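PDB 6ACS: ditrans,polycis-undecaprenyl-diphosphate synthase ((2E,6E)-farnesyl-diphosphate specific) from Acinetobacter baumannii, which probably condenses eight isopentenyl diphosphates in turn with farnesyl diphosphate, making undecaprenyl diphosphate, the precursor of the lipid carrier used in bacterial cell-wall synthesis. Local coordinates for residues Glu205-Asp210 and Phe221-Asn226; Leu9-Ala14 and Ile242-Ile247; Thr84-Ile89 and Val113-Asp118; Val41-Val46 and Ile89-Lys94. One frame throughout, in Å; residues are numbered along the deposited sequence.

Contact 1 (Glu205-Asp210 and Phe221-Asn226); sequences ELYFTD and FDHALN. With IPA (isopropyl alcohol), chain G.
The Y207 ring carries the methyl group of A224 over one face. CB of A224 sits 3.7 Å from the ring centroid and 14° off the ring normal, a CH-pi contact displaced toward the CE2 side of the ring. H223 comes to the ring edge instead, with its CD2 3.0 Å from Y207 OH. This is a close approach without a hydrogen bond, and the two side chains cross at about a right angle. An isopropyl alcohol, probably from the crystallisation liquor, joins the two polar ends. Its O2 gives a hydrogen bond of 3.1 Å to OH of Y207. The same O2 lies in the plane of the H223 ring and is also hydrogen-bonded to NE2 of H223, 3.2 Å away. Y207 belongs to strand 205-208, the last strand of the parallel sheet within this chain, and helix 218-235 packs on it as part of the alpha/beta fold of cis-prenyltransferases. CG of Y207 is anti to the backbone N (chi1 179°), which sends the ring out to the helix. V227 and R231 of the helix also touch the Y207 side chain. E205, a predicted magnesium ligand, makes a salt bridge through OE2 with R192 of the second subunit. L206 packs on L206 of that subunit and F208 on the same residue.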
loop_
_atom_site.group_PDB
_atom_site.type_symbol
_atom_site.label_atom_id
_atom_site.label_comp_id
_atom_site.label_asym_id
_atom_site.label_seq_id
_atom_site.Cartn_x
_atom_site.Cartn_y
_atom_site.Cartn_z
ATOM N N GLU B 205 -2.081 0.327 -9.897
ATOM C CA GLU B 205 -2.754 -0.891 -10.336
ATOM C C GLU B 205 -1.871 -2.076 -10.001
ATOM O O GLU B 205 -0.669 -2.048 -10.248
ATOM C CB GLU B 205 -2.997 -0.876 -11.846
ATOM C CG GLU B 205 -4.038 0.154 -12.278
ATOM C CD GLU B 205 -5.445 -0.296 -11.889
ATOM O OE1 GLU B 205 -5.622 -1.494 -11.550
ATOM O OE2 GLU B 205 -6.372 0.533 -11.944
ATOM N N LEU B 206 -2.477 -3.137 -9.491
ATOM C CA LEU B 206 -1.746 -4.310 -9.033
ATOM C C LEU B 206 -2.012 -5.442 -10.014
ATOM O O LEU B 206 -3.169 -5.760 -10.293
ATOM C CB LEU B 206 -2.179 -4.698 -7.621
ATOM C CG LEU B 206 -2.062 -3.541 -6.619
ATOM C CD1 LEU B 206 -2.524 -4.005 -5.262
ATOM C CD2 LEU B 206 -0.605 -3.006 -6.546
ATOM N N TYR B 207 -0.946 -6.023 -10.555
ATOM C CA TYR B 207 -1.051 -7.071 -11.560
ATOM C C TYR B 207 -0.375 -8.318 -11.017
ATOM O O TYR B 207 0.830 -8.302 -10.755
ATOM C CB TYR B 207 -0.405 -6.617 -12.866
ATOM C CG TYR B 207 -0.460 -7.662 -13.954
ATOM C CD1 TYR B 207 -1.567 -7.750 -14.791
ATOM C CD2 TYR B 207 0.599 -8.545 -14.159
ATOM C CE1 TYR B 207 -1.618 -8.683 -15.796
ATOM C CE2 TYR B 207 0.553 -9.486 -15.169
ATOM C CZ TYR B 207 -0.564 -9.551 -15.975
ATOM O OH TYR B 207 -0.632 -10.481 -16.983
ATOM N N PHE B 208 -1.148 -9.386 -10.834
ATOM C CA PHE B 208 -0.633 -10.632 -10.283
ATOM C C PHE B 208 -0.597 -11.702 -11.368
ATOM O O PHE B 208 -1.536 -11.814 -12.161
ATOM C CB PHE B 208 -1.508 -11.084 -9.118
ATOM C CG PHE B 208 -1.520 -10.105 -7.968
ATOM C CD1 PHE B 208 -0.465 -10.059 -7.087
ATOM C CD2 PHE B 208 -2.559 -9.198 -7.819
ATOM C CE1 PHE B 208 -0.452 -9.139 -6.023
ATOM C CE2 PHE B 208 -2.550 -8.275 -6.764
ATOM C CZ PHE B 208 -1.505 -8.252 -5.876
ATOM N N THR B 209 0.482 -12.483 -11.401
ATOM C CA THR B 209 0.586 -13.591 -12.344
ATOM C C THR B 209 1.158 -14.816 -11.652
ATOM O O THR B 209 2.036 -14.699 -10.795
ATOM C CB THR B 209 1.449 -13.222 -13.566
ATOM O OG1 THR B 209 1.583 -14.367 -14.413
ATOM C CG2 THR B 209 2.850 -12.719 -13.169
ATOM N N ASP B 210 0.648 -16.001 -12.038
ATOM C CA ASP B 210 1.205 -17.263 -11.566
ATOM C C ASP B 210 2.573 -17.557 -12.163
ATOM O O ASP B 210 3.281 -18.424 -11.639
ATOM C CB ASP B 210 0.282 -18.439 -11.915
ATOM C CG ASP B 210 -0.996 -18.449 -11.112
ATOM O OD1 ASP B 210 -1.127 -17.635 -10.173
ATOM O OD2 ASP B 210 -1.875 -19.282 -11.433
ATOM N N PHE B 221 5.140 -9.293 -20.149
ATOM C CA PHE B 221 5.212 -7.891 -19.738
ATOM C C PHE B 221 4.361 -7.005 -20.642
ATOM O O PHE B 221 3.659 -6.104 -20.158
ATOM C CB PHE B 221 6.675 -7.438 -19.716
ATOM C CG PHE B 221 6.877 -6.044 -19.193
ATOM C CD1 PHE B 221 6.629 -5.760 -17.859
ATOM C CD2 PHE B 221 7.377 -5.045 -20.009
ATOM C CE1 PHE B 221 6.824 -4.469 -17.354
ATOM C CE2 PHE B 221 7.597 -3.759 -19.522
ATOM C CZ PHE B 221 7.309 -3.468 -18.183
ATOM N N ASP B 222 4.416 -7.242 -21.964
ATOM C CA ASP B 222 3.572 -6.496 -22.896
ATOM C C ASP B 222 2.105 -6.712 -22.574
ATOM O O ASP B 222 1.293 -5.778 -22.642
ATOM C CB ASP B 222 3.819 -6.942 -24.345
ATOM C CG ASP B 222 5.222 -6.621 -24.860
ATOM O OD1 ASP B 222 5.917 -5.762 -24.284
ATOM O OD2 ASP B 222 5.621 -7.271 -25.856
ATOM N N HIS B 223 1.737 -7.956 -22.263
ATOM C CA HIS B 223 0.360 -8.233 -21.873
ATOM C C HIS B 223 -0.019 -7.455 -20.614
ATOM O O HIS B 223 -1.126 -6.913 -20.523
ATOM C CB HIS B 223 0.173 -9.739 -21.668
ATOM C CG HIS B 223 -1.145 -10.116 -21.059
ATOM N ND1 HIS B 223 -2.339 -10.026 -21.741
ATOM C CD2 HIS B 223 -1.454 -10.576 -19.823
ATOM C CE1 HIS B 223 -3.326 -10.419 -20.957
ATOM N NE2 HIS B 223 -2.816 -10.754 -19.782
ATOM N N ALA B 224 0.875 -7.412 -19.623
ATOM C CA ALA B 224 0.563 -6.692 -18.389
ATOM C C ALA B 224 0.348 -5.206 -18.665
ATOM O O ALA B 224 -0.561 -4.588 -18.096
ATOM C CB ALA B 224 1.682 -6.878 -17.360
ATOM N N LEU B 225 1.182 -4.619 -19.527
ATOM C CA LEU B 225 0.997 -3.214 -19.898
ATOM C C LEU B 225 -0.328 -3.011 -20.622
ATOM O O LEU B 225 -1.007 -1.993 -20.424
ATOM C CB LEU B 225 2.169 -2.732 -20.753
ATOM C CG LEU B 225 3.529 -2.684 -20.060
ATOM C CD1 LEU B 225 4.633 -2.265 -21.032
ATOM C CD2 LEU B 225 3.467 -1.685 -18.948
ATOM N N ASN B 226 -0.723 -3.972 -21.462
ATOM C CA ASN B 226 -2.008 -3.864 -22.152
ATOM C C ASN B 226 -3.176 -3.940 -21.159
ATOM O O ASN B 226 -4.164 -3.188 -21.266
ATOM C CB ASN B 226 -2.110 -4.971 -23.200
ATOM C CG ASN B 226 -3.204 -4.716 -24.203
ATOM O OD1 ASN B 226 -3.128 -3.767 -24.980
ATOM N ND2 ASN B 226 -4.234 -5.549 -24.188
HETATM C C1 IPA G . -5.405 -9.962 -16.759
HETATM C C2 IPA G . -4.725 -11.113 -16.030
HETATM C C3 IPA G . -4.419 -10.701 -14.593
HETATM O O2 IPA G . -3.533 -11.446 -16.707
#

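Contact 2 (Leu9-Ala14 and Ile242-Ile247); sequences LPQHVA and IQQEKI
Residues 9-14 run from a loop that turns at Q11 into strand 12-14 and meet helix 242-247 where Q11 and Q244 face each other, their CA atoms 8.9 Å apart. The contact joins the entry to strand 12-17 of the central parallel sheet of this alpha/beta fold to the C-terminal helix 239-252. It is a small surface contact. The side chains of Q11 and Q244 pass each other in opposite directions, and their amide planes are 33° apart. The chain of Q11 bends at chi2 (-128°), while that of Q244 is extended beyond CG. OE1 of Q244 lies against the amide carbon of Q11, 3.1 Å from its CD. NE2 of Q11 is 3.3 Å from OE1 of Q244, but the geometry is too poor for a hydrogen bond. Q244 is poorly ordered, so the fine geometry should be read with caution. Both glutamines also touch P179 in a nearby loop. The backbone N of Q11 is bonded to OD2 of D182. E245 takes a marginal part, and its carboxylate has its salt bridge with K237. Across the contact, the CG of E245 is 4.4 Å from OE1 of Q11.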
loop_
_atom_site.group_PDB
_atom_site.type_symbol
_atom_site.label_atom_id
_atom_site.label_comp_id
_atom_site.label_asym_id
_atom_site.label_seq_id
_atom_site.Cartn_x
_atom_site.Cartn_y
_atom_site.Cartn_z
ATOM N N LEU B 9 0.097 4.411 -20.945
ATOM C CA LEU B 9 1.356 3.821 -20.510
ATOM C C LEU B 9 1.657 4.225 -19.075
ATOM O O LEU B 9 1.410 5.375 -18.693
ATOM C CB LEU B 9 2.504 4.258 -21.410
ATOM C CG LEU B 9 2.559 3.509 -22.744
ATOM C CD1 LEU B 9 3.397 4.278 -23.742
ATOM C CD2 LEU B 9 3.146 2.117 -22.501
ATOM N N PRO B 10 2.174 3.331 -18.244
ATOM C CA PRO B 10 2.550 3.738 -16.882
ATOM C C PRO B 10 3.792 4.616 -16.898
ATOM O O PRO B 10 4.687 4.447 -17.734
ATOM C CB PRO B 10 2.826 2.407 -16.169
ATOM C CG PRO B 10 3.247 1.478 -17.268
ATOM C CD PRO B 10 2.489 1.922 -18.525
ATOM N N GLN B 11 3.848 5.557 -15.940
ATOM C CA GLN B 11 5.065 6.349 -15.764
ATOM C C GLN B 11 6.102 5.612 -14.933
ATOM O O GLN B 11 7.309 5.841 -15.082
ATOM C CB GLN B 11 4.756 7.678 -15.065
ATOM C CG GLN B 11 3.527 8.400 -15.581
ATOM C CD GLN B 11 3.804 9.848 -15.939
ATOM O OE1 GLN B 11 3.058 10.459 -16.710
ATOM N NE2 GLN B 11 4.878 10.405 -15.389
ATOM N N HIS B 12 5.644 4.760 -14.028
ATOM C CA HIS B 12 6.521 4.083 -13.084
ATOM C C HIS B 12 5.966 2.681 -12.859
ATOM O O HIS B 12 4.824 2.501 -12.405
ATOM C CB HIS B 12 6.614 4.896 -11.790
ATOM C CG HIS B 12 7.608 4.380 -10.791
ATOM N ND1 HIS B 12 7.920 5.087 -9.650
ATOM C CD2 HIS B 12 8.340 3.238 -10.737
ATOM C CE1 HIS B 12 8.805 4.408 -8.936
ATOM N NE2 HIS B 12 9.069 3.279 -9.567
ATOM N N VAL B 13 6.772 1.692 -13.238
ATOM C CA VAL B 13 6.453 0.279 -13.073
ATOM C C VAL B 13 7.319 -0.274 -11.957
ATOM O O VAL B 13 8.525 -0.004 -11.903
ATOM C CB VAL B 13 6.708 -0.511 -14.370
ATOM C CG1 VAL B 13 6.448 -2.004 -14.126
ATOM C CG2 VAL B 13 5.830 0.028 -15.473
ATOM N N ALA B 14 6.711 -1.061 -11.075
ATOM C CA ALA B 14 7.444 -1.755 -10.028
ATOM C C ALA B 14 7.209 -3.242 -10.193
ATOM O O ALA B 14 6.119 -3.655 -10.577
ATOM C CB ALA B 14 6.999 -1.308 -8.634
ATOM N N ILE B 242 -3.029 12.464 -13.738
ATOM C CA ILE B 242 -3.622 13.536 -14.531
ATOM C C ILE B 242 -2.758 14.790 -14.453
ATOM O O ILE B 242 -2.511 15.461 -15.469
ATOM C CB ILE B 242 -5.068 13.795 -14.066
ATOM C CG1 ILE B 242 -5.951 12.582 -14.401
ATOM C CG2 ILE B 242 -5.614 15.073 -14.689
ATOM C CD1 ILE B 242 -7.298 12.586 -13.720
ATOM N N GLN B 243 -2.245 15.102 -13.257
ATOM C CA GLN B 243 -1.388 16.281 -13.130
ATOM C C GLN B 243 -0.036 16.076 -13.814
ATOM O O GLN B 243 0.512 17.012 -14.411
ATOM C CB GLN B 243 -1.209 16.645 -11.656
ATOM C CG GLN B 243 -2.512 17.012 -10.942
ATOM C CD GLN B 243 -3.390 17.987 -11.734
ATOM O OE1 GLN B 243 -4.610 17.821 -11.800
ATOM N NE2 GLN B 243 -2.773 19.013 -12.325
ATOM N N GLN B 244 0.518 14.862 -13.739
ATOM C CA GLN B 244 1.753 14.553 -14.455
ATOM C C GLN B 244 1.580 14.753 -15.950
ATOM O O GLN B 244 2.474 15.278 -16.622
ATOM C CB GLN B 244 2.185 13.113 -14.186
ATOM C CG GLN B 244 2.758 12.846 -12.818
ATOM C CD GLN B 244 2.791 11.363 -12.506
ATOM O OE1 GLN B 244 2.371 10.534 -13.317
ATOM N NE2 GLN B 244 3.285 11.020 -11.325
ATOM N N GLU B 245 0.442 14.318 -16.492
ATOM C CA GLU B 245 0.206 14.457 -17.923
ATOM C C GLU B 245 0.016 15.918 -18.311
ATOM O O GLU B 245 0.514 16.353 -19.357
ATOM C CB GLU B 245 -0.993 13.604 -18.336
ATOM C CG GLU B 245 -0.724 12.110 -18.170
ATOM C CD GLU B 245 -1.955 11.243 -18.370
ATOM O OE1 GLU B 245 -3.039 11.787 -18.676
ATOM O OE2 GLU B 245 -1.835 10.009 -18.217
ATOM N N LYS B 246 -0.685 16.696 -17.477
ATOM C CA LYS B 246 -0.764 18.137 -17.714
ATOM C C LYS B 246 0.629 18.756 -17.784
ATOM O O LYS B 246 0.944 19.517 -18.712
ATOM C CB LYS B 246 -1.594 18.811 -16.623
ATOM C CG LYS B 246 -3.091 18.685 -16.824
ATOM C CD LYS B 246 -3.862 19.235 -15.635
ATOM C CE LYS B 246 -5.358 19.003 -15.804
ATOM N NZ LYS B 246 -6.126 19.364 -14.580
ATOM N N ILE B 247 1.486 18.418 -16.819
ATOM C CA ILE B 247 2.826 18.993 -16.782
ATOM C C ILE B 247 3.647 18.553 -17.989
ATOM O O ILE B 247 4.357 19.362 -18.596
ATOM C CB ILE B 247 3.516 18.640 -15.453
ATOM C CG1 ILE B 247 2.962 19.528 -14.344
ATOM C CG2 ILE B 247 5.022 18.800 -15.556
ATOM C CD1 ILE B 247 2.894 20.991 -14.731
#

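Contact 3 (Thr84-Ile89 and Val113-Asp118); sequences TIHEQI and VALMED
L115 reaches across to helix 84-89 and meets two side chains there, I85 and H86. Its CG is anti to the backbone N (chi1 180°), which carries the branched end toward the other helix. I85 and L115 slide past each other in opposite directions. The CG2 branch of I85 makes the touch, 3.9 Å from CG of L115. The CG1 branch of I85 runs on to M116, with its CD1 4.4 Å from CG of that residue. The exposed H86 meets L115 at a slant. One methyl, CD2 of L115, lies over a face of the imidazole, 4.0 Å from the ring centroid and 24° off the normal, as a CH-pi contact. CD1 of L115 is 3.4 Å from CE1 of H86. F101 of strand 97-102 touches both I85 and M116, so the buried side of the contact rests on the sheet. The short axes run nearly parallel, 16° apart, with a closest approach of 10.7 Å. Helices 71-95 and 110-123 pack side by side against strand 97-102 of the sheet. Helix 110-123 links it to the adjacent parallel strand 129-134, a beta-alpha-beta crossover of the alpha/beta fold.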
loop_
_atom_site.group_PDB
_atom_site.type_symbol
_atom_site.label_atom_id
_atom_site.label_comp_id
_atom_site.label_asym_id
_atom_site.label_seq_id
_atom_site.Cartn_x
_atom_site.Cartn_y
_atom_site.Cartn_z
ATOM N N THR B 84 26.490 -8.373 -10.944
ATOM C CA THR B 84 25.408 -7.930 -11.814
ATOM C C THR B 84 25.433 -6.416 -12.009
ATOM O O THR B 84 25.197 -5.923 -13.121
ATOM C CB THR B 84 24.073 -8.402 -11.240
ATOM O OG1 THR B 84 24.115 -9.831 -11.068
ATOM C CG2 THR B 84 22.922 -8.024 -12.166
ATOM N N ILE B 85 25.711 -5.660 -10.946
ATOM C CA ILE B 85 25.861 -4.213 -11.096
ATOM C C ILE B 85 26.983 -3.908 -12.084
ATOM O O ILE B 85 26.841 -3.056 -12.982
ATOM C CB ILE B 85 26.111 -3.552 -9.726
ATOM C CG1 ILE B 85 24.896 -3.743 -8.809
ATOM C CG2 ILE B 85 26.432 -2.078 -9.897
ATOM C CD1 ILE B 85 25.142 -3.306 -7.394
ATOM N N HIS B 86 28.121 -4.597 -11.923
ATOM C CA HIS B 86 29.238 -4.418 -12.850
ATOM C C HIS B 86 28.806 -4.688 -14.283
ATOM O O HIS B 86 29.103 -3.906 -15.193
ATOM C CB HIS B 86 30.398 -5.347 -12.484
ATOM C CG HIS B 86 31.244 -4.857 -11.350
ATOM N ND1 HIS B 86 31.830 -3.610 -11.342
ATOM C CD2 HIS B 86 31.627 -5.459 -10.199
ATOM C CE1 HIS B 86 32.524 -3.457 -10.226
ATOM N NE2 HIS B 86 32.418 -4.566 -9.516
ATOM N N GLU B 87 28.075 -5.786 -14.495
ATOM C CA GLU B 87 27.653 -6.173 -15.839
ATOM C C GLU B 87 26.651 -5.186 -16.429
ATOM O O GLU B 87 26.608 -5.002 -17.651
ATOM C CB GLU B 87 27.059 -7.586 -15.793
ATOM C CG GLU B 87 26.520 -8.125 -17.112
ATOM C CD GLU B 87 26.047 -9.573 -17.004
ATOM O OE1 GLU B 87 26.252 -10.191 -15.937
ATOM O OE2 GLU B 87 25.466 -10.092 -17.984
ATOM N N GLN B 88 25.854 -4.534 -15.586
ATOM C CA GLN B 88 24.797 -3.659 -16.081
ATOM C C GLN B 88 25.253 -2.234 -16.379
ATOM O O GLN B 88 24.621 -1.563 -17.205
ATOM C CB GLN B 88 23.630 -3.632 -15.089
ATOM C CG GLN B 88 22.826 -4.928 -15.063
ATOM C CD GLN B 88 22.090 -5.184 -16.372
ATOM O OE1 GLN B 88 21.661 -4.249 -17.048
ATOM N NE2 GLN B 88 21.954 -6.453 -16.740
ATOM N N ILE B 89 26.304 -1.738 -15.716
ATOM C CA ILE B 89 26.726 -0.347 -15.950
ATOM C C ILE B 89 26.851 -0.002 -17.441
ATOM O O ILE B 89 26.294 1.026 -17.863
ATOM C CB ILE B 89 28.001 -0.037 -15.150
ATOM C CG1 ILE B 89 27.668 0.047 -13.658
ATOM C CG2 ILE B 89 28.641 1.250 -15.644
ATOM C CD1 ILE B 89 28.874 0.073 -12.750
ATOM N N VAL B 113 28.518 -1.206 -0.920
ATOM C CA VAL B 113 28.079 0.180 -0.777
ATOM C C VAL B 113 28.855 1.082 -1.728
ATOM O O VAL B 113 28.278 1.936 -2.416
ATOM C CB VAL B 113 28.223 0.645 0.681
ATOM C CG1 VAL B 113 27.817 2.107 0.798
ATOM C CG2 VAL B 113 27.391 -0.236 1.599
ATOM N N ALA B 114 30.177 0.902 -1.780
ATOM C CA ALA B 114 30.998 1.701 -2.684
ATOM C C ALA B 114 30.606 1.459 -4.135
ATOM O O ALA B 114 30.555 2.401 -4.937
ATOM C CB ALA B 114 32.480 1.389 -2.458
ATOM N N LEU B 115 30.308 0.204 -4.488
ATOM C CA LEU B 115 29.901 -0.094 -5.852
ATOM C C LEU B 115 28.562 0.553 -6.187
ATOM O O LEU B 115 28.381 1.063 -7.297
ATOM C CB LEU B 115 29.838 -1.605 -6.048
ATOM C CG LEU B 115 29.424 -2.109 -7.430
ATOM C CD1 LEU B 115 30.291 -1.489 -8.525
ATOM C CD2 LEU B 115 29.510 -3.620 -7.467
ATOM N N MET B 116 27.616 0.542 -5.242
ATOM C CA MET B 116 26.340 1.229 -5.443
ATOM C C MET B 116 26.544 2.725 -5.657
ATOM O O MET B 116 25.933 3.329 -6.549
ATOM C CB MET B 116 25.419 0.998 -4.248
ATOM C CG MET B 116 24.948 -0.427 -4.067
ATOM S SD MET B 116 23.970 -0.544 -2.557
ATOM C CE MET B 116 23.170 -2.129 -2.795
ATOM N N GLU B 117 27.373 3.350 -4.813
ATOM C CA GLU B 117 27.634 4.780 -4.976
ATOM C C GLU B 117 28.272 5.072 -6.330
ATOM O O GLU B 117 27.894 6.036 -7.017
ATOM C CB GLU B 117 28.519 5.270 -3.833
ATOM C CG GLU B 117 27.822 5.171 -2.499
ATOM C CD GLU B 117 28.764 5.333 -1.325
ATOM O OE1 GLU B 117 29.995 5.205 -1.509
ATOM O OE2 GLU B 117 28.268 5.574 -0.209
ATOM N N ASP B 118 29.228 4.235 -6.736
ATOM C CA ASP B 118 29.896 4.411 -8.020
ATOM C C ASP B 118 28.921 4.248 -9.180
ATOM O O ASP B 118 28.968 5.014 -10.146
ATOM C CB ASP B 118 31.051 3.414 -8.143
ATOM C CG ASP B 118 32.149 3.653 -7.116
ATOM O OD1 ASP B 118 32.191 4.749 -6.517
ATOM O OD2 ASP B 118 32.976 2.737 -6.913
#

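Contact 4 (Val41-Val46 and Ile89-Lys94); sequences VLDPIV and IPRMKK
The carboxylate of D43 stacks over the guanidinium group of R91, joining helix 42-52 to helix 71-95 on the alpha/beta fold. The two planes are 27° apart, with CG of D43 3.2 Å above the guanidinium plane. OD1 of D43 is 3.2 Å from NH2 of R91. This salt bridge rests on charge alone, since the oxygen is well out of plane and no N-H points at it. The R91 chain bends at chi3 (35°), which lays the group over the aspartate. V46 stands at the guanidinium edge, its CB 4.4 Å from NH2 of R91. The second shell fixes both partners. Q88, one turn before R91, bonds to each: its NE2 goes to OD1 of D43, and its OE1 takes the N-H of NE of R91. E47 grips the same guanidinium group at NH1. Its carboxylate probably helps to balance the charge, with OE2 paired to NH1 of R91 in a salt bridge.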
loop_
_atom_site.group_PDB
_atom_site.type_symbol
_atom_site.label_atom_id
_atom_site.label_comp_id
_atom_site.label_asym_id
_atom_site.label_seq_id
_atom_site.Cartn_x
_atom_site.Cartn_y
_atom_site.Cartn_z
ATOM N N VAL B 41 16.514 -12.261 -17.266
ATOM C CA VAL B 41 15.083 -12.007 -17.435
ATOM C C VAL B 41 14.790 -10.513 -17.482
ATOM O O VAL B 41 13.892 -10.070 -18.206
ATOM C CB VAL B 41 14.281 -12.707 -16.316
ATOM C CG1 VAL B 41 12.800 -12.379 -16.419
ATOM C CG2 VAL B 41 14.476 -14.210 -16.393
ATOM N N LEU B 42 15.527 -9.726 -16.692
ATOM C CA LEU B 42 15.195 -8.315 -16.518
ATOM C C LEU B 42 15.564 -7.469 -17.738
ATOM O O LEU B 42 14.878 -6.483 -18.019
ATOM C CB LEU B 42 15.871 -7.776 -15.254
ATOM C CG LEU B 42 15.510 -6.361 -14.780
ATOM C CD1 LEU B 42 14.004 -6.249 -14.592
ATOM C CD2 LEU B 42 16.210 -6.039 -13.472
ATOM N N ASP B 43 16.627 -7.825 -18.471
ATOM C CA ASP B 43 17.116 -6.956 -19.544
ATOM C C ASP B 43 16.077 -6.642 -20.619
ATOM O O ASP B 43 15.963 -5.462 -21.006
ATOM C CB ASP B 43 18.372 -7.571 -20.172
ATOM C CG ASP B 43 19.582 -7.469 -19.272
ATOM O OD1 ASP B 43 19.552 -6.685 -18.297
ATOM O OD2 ASP B 43 20.567 -8.186 -19.545
ATOM N N PRO B 44 15.335 -7.615 -21.175
ATOM C CA PRO B 44 14.311 -7.257 -22.174
ATOM C C PRO B 44 13.229 -6.367 -21.611
ATOM O O PRO B 44 12.671 -5.536 -22.343
ATOM C CB PRO B 44 13.732 -8.617 -22.597
ATOM C CG PRO B 44 14.726 -9.629 -22.155
ATOM C CD PRO B 44 15.412 -9.072 -20.966
ATOM N N ILE B 45 12.933 -6.516 -20.314
ATOM C CA ILE B 45 11.922 -5.694 -19.653
ATOM C C ILE B 45 12.400 -4.253 -19.562
ATOM O O ILE B 45 11.662 -3.304 -19.870
ATOM C CB ILE B 45 11.618 -6.263 -18.255
ATOM C CG1 ILE B 45 11.177 -7.729 -18.346
ATOM C CG2 ILE B 45 10.630 -5.365 -17.484
ATOM C CD1 ILE B 45 10.024 -7.968 -19.202
ATOM N N VAL B 46 13.644 -4.073 -19.113
ATOM C CA VAL B 46 14.241 -2.745 -19.058
ATOM C C VAL B 46 14.206 -2.088 -20.431
ATOM O O VAL B 46 13.853 -0.904 -20.574
ATOM C CB VAL B 46 15.678 -2.841 -18.517
ATOM C CG1 VAL B 46 16.374 -1.511 -18.661
ATOM C CG2 VAL B 46 15.670 -3.330 -17.064
ATOM N N ILE B 89 26.304 -1.738 -15.716
ATOM C CA ILE B 89 26.726 -0.347 -15.950
ATOM C C ILE B 89 26.851 -0.002 -17.441
ATOM O O ILE B 89 26.294 1.026 -17.863
ATOM C CB ILE B 89 28.001 -0.037 -15.150
ATOM C CG1 ILE B 89 27.668 0.047 -13.658
ATOM C CG2 ILE B 89 28.641 1.250 -15.644
ATOM C CD1 ILE B 89 28.874 0.073 -12.750
ATOM N N PRO B 90 27.540 -0.793 -18.279
ATOM C CA PRO B 90 27.633 -0.418 -19.704
ATOM C C PRO B 90 26.295 -0.407 -20.422
ATOM O O PRO B 90 26.080 0.437 -21.301
ATOM C CB PRO B 90 28.567 -1.489 -20.290
ATOM C CG PRO B 90 29.312 -2.030 -19.129
ATOM C CD PRO B 90 28.339 -1.999 -17.994
ATOM N N ARG B 91 25.386 -1.320 -20.071
ATOM C CA ARG B 91 24.050 -1.290 -20.662
ATOM C C ARG B 91 23.309 -0.020 -20.265
ATOM O O ARG B 91 22.591 0.579 -21.080
ATOM C CB ARG B 91 23.261 -2.532 -20.242
ATOM C CG ARG B 91 23.692 -3.817 -20.946
ATOM C CD ARG B 91 22.938 -5.026 -20.411
ATOM N NE ARG B 91 21.559 -4.695 -20.063
ATOM C CZ ARG B 91 20.545 -4.717 -20.921
ATOM N NH1 ARG B 91 20.755 -5.057 -22.187
ATOM N NH2 ARG B 91 19.322 -4.398 -20.515
ATOM N N MET B 92 23.475 0.403 -19.009
ATOM C CA MET B 92 22.849 1.636 -18.555
ATOM C C MET B 92 23.351 2.818 -19.362
ATOM O O MET B 92 22.574 3.701 -19.742
ATOM C CB MET B 92 23.147 1.840 -17.074
ATOM C CG MET B 92 22.654 0.716 -16.193
ATOM S SD MET B 92 20.870 0.454 -16.305
ATOM C CE MET B 92 20.765 -1.106 -17.181
ATOM N N LYS B 93 24.652 2.844 -19.644
ATOM C CA LYS B 93 25.188 3.886 -20.511
ATOM C C LYS B 93 24.579 3.806 -21.907
ATOM O O LYS B 93 24.172 4.823 -22.481
ATOM C CB LYS B 93 26.711 3.769 -20.559
ATOM C CG LYS B 93 27.364 4.080 -19.214
ATOM C CD LYS B 93 28.883 4.052 -19.293
ATOM C CE LYS B 93 29.512 4.699 -18.065
ATOM N NZ LYS B 93 30.986 4.472 -18.005
ATOM N N LYS B 94 24.494 2.594 -22.464
ATOM C CA LYS B 94 23.964 2.420 -23.815
ATOM C C LYS B 94 22.538 2.944 -23.949
ATOM O O LYS B 94 22.191 3.564 -24.962
ATOM C CB LYS B 94 24.010 0.947 -24.217
ATOM C CG LYS B 94 23.399 0.680 -25.590
ATOM C CD LYS B 94 23.401 -0.800 -25.950
ATOM C CE LYS B 94 22.738 -1.036 -27.304
ATOM N NZ LYS B 94 22.741 -2.473 -27.697
#

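All four contacts border one parallel sheet. Contacts 3 and 4 share helix 71-95 and I89, with centres 13 Å apart. Contact 1 touches contact 4 through F221 and I45, and contact 2 through L225 on P10 and F221 on V13. Helix 218-235 thus adjoins both helix 42-52 and the start of strand 12-17. Contact 3 lies on the opposite side of the chain's centre from contacts 1 and 2, with centres about 29 and 28 Å away. Along the chain, contact 2 spans the other three, contacts 3 and 4 interleave, and contact 1 comes after both. The residues entering the first strand meet the last helix, bringing both chain ends together. Contact 1 borders the second subunit.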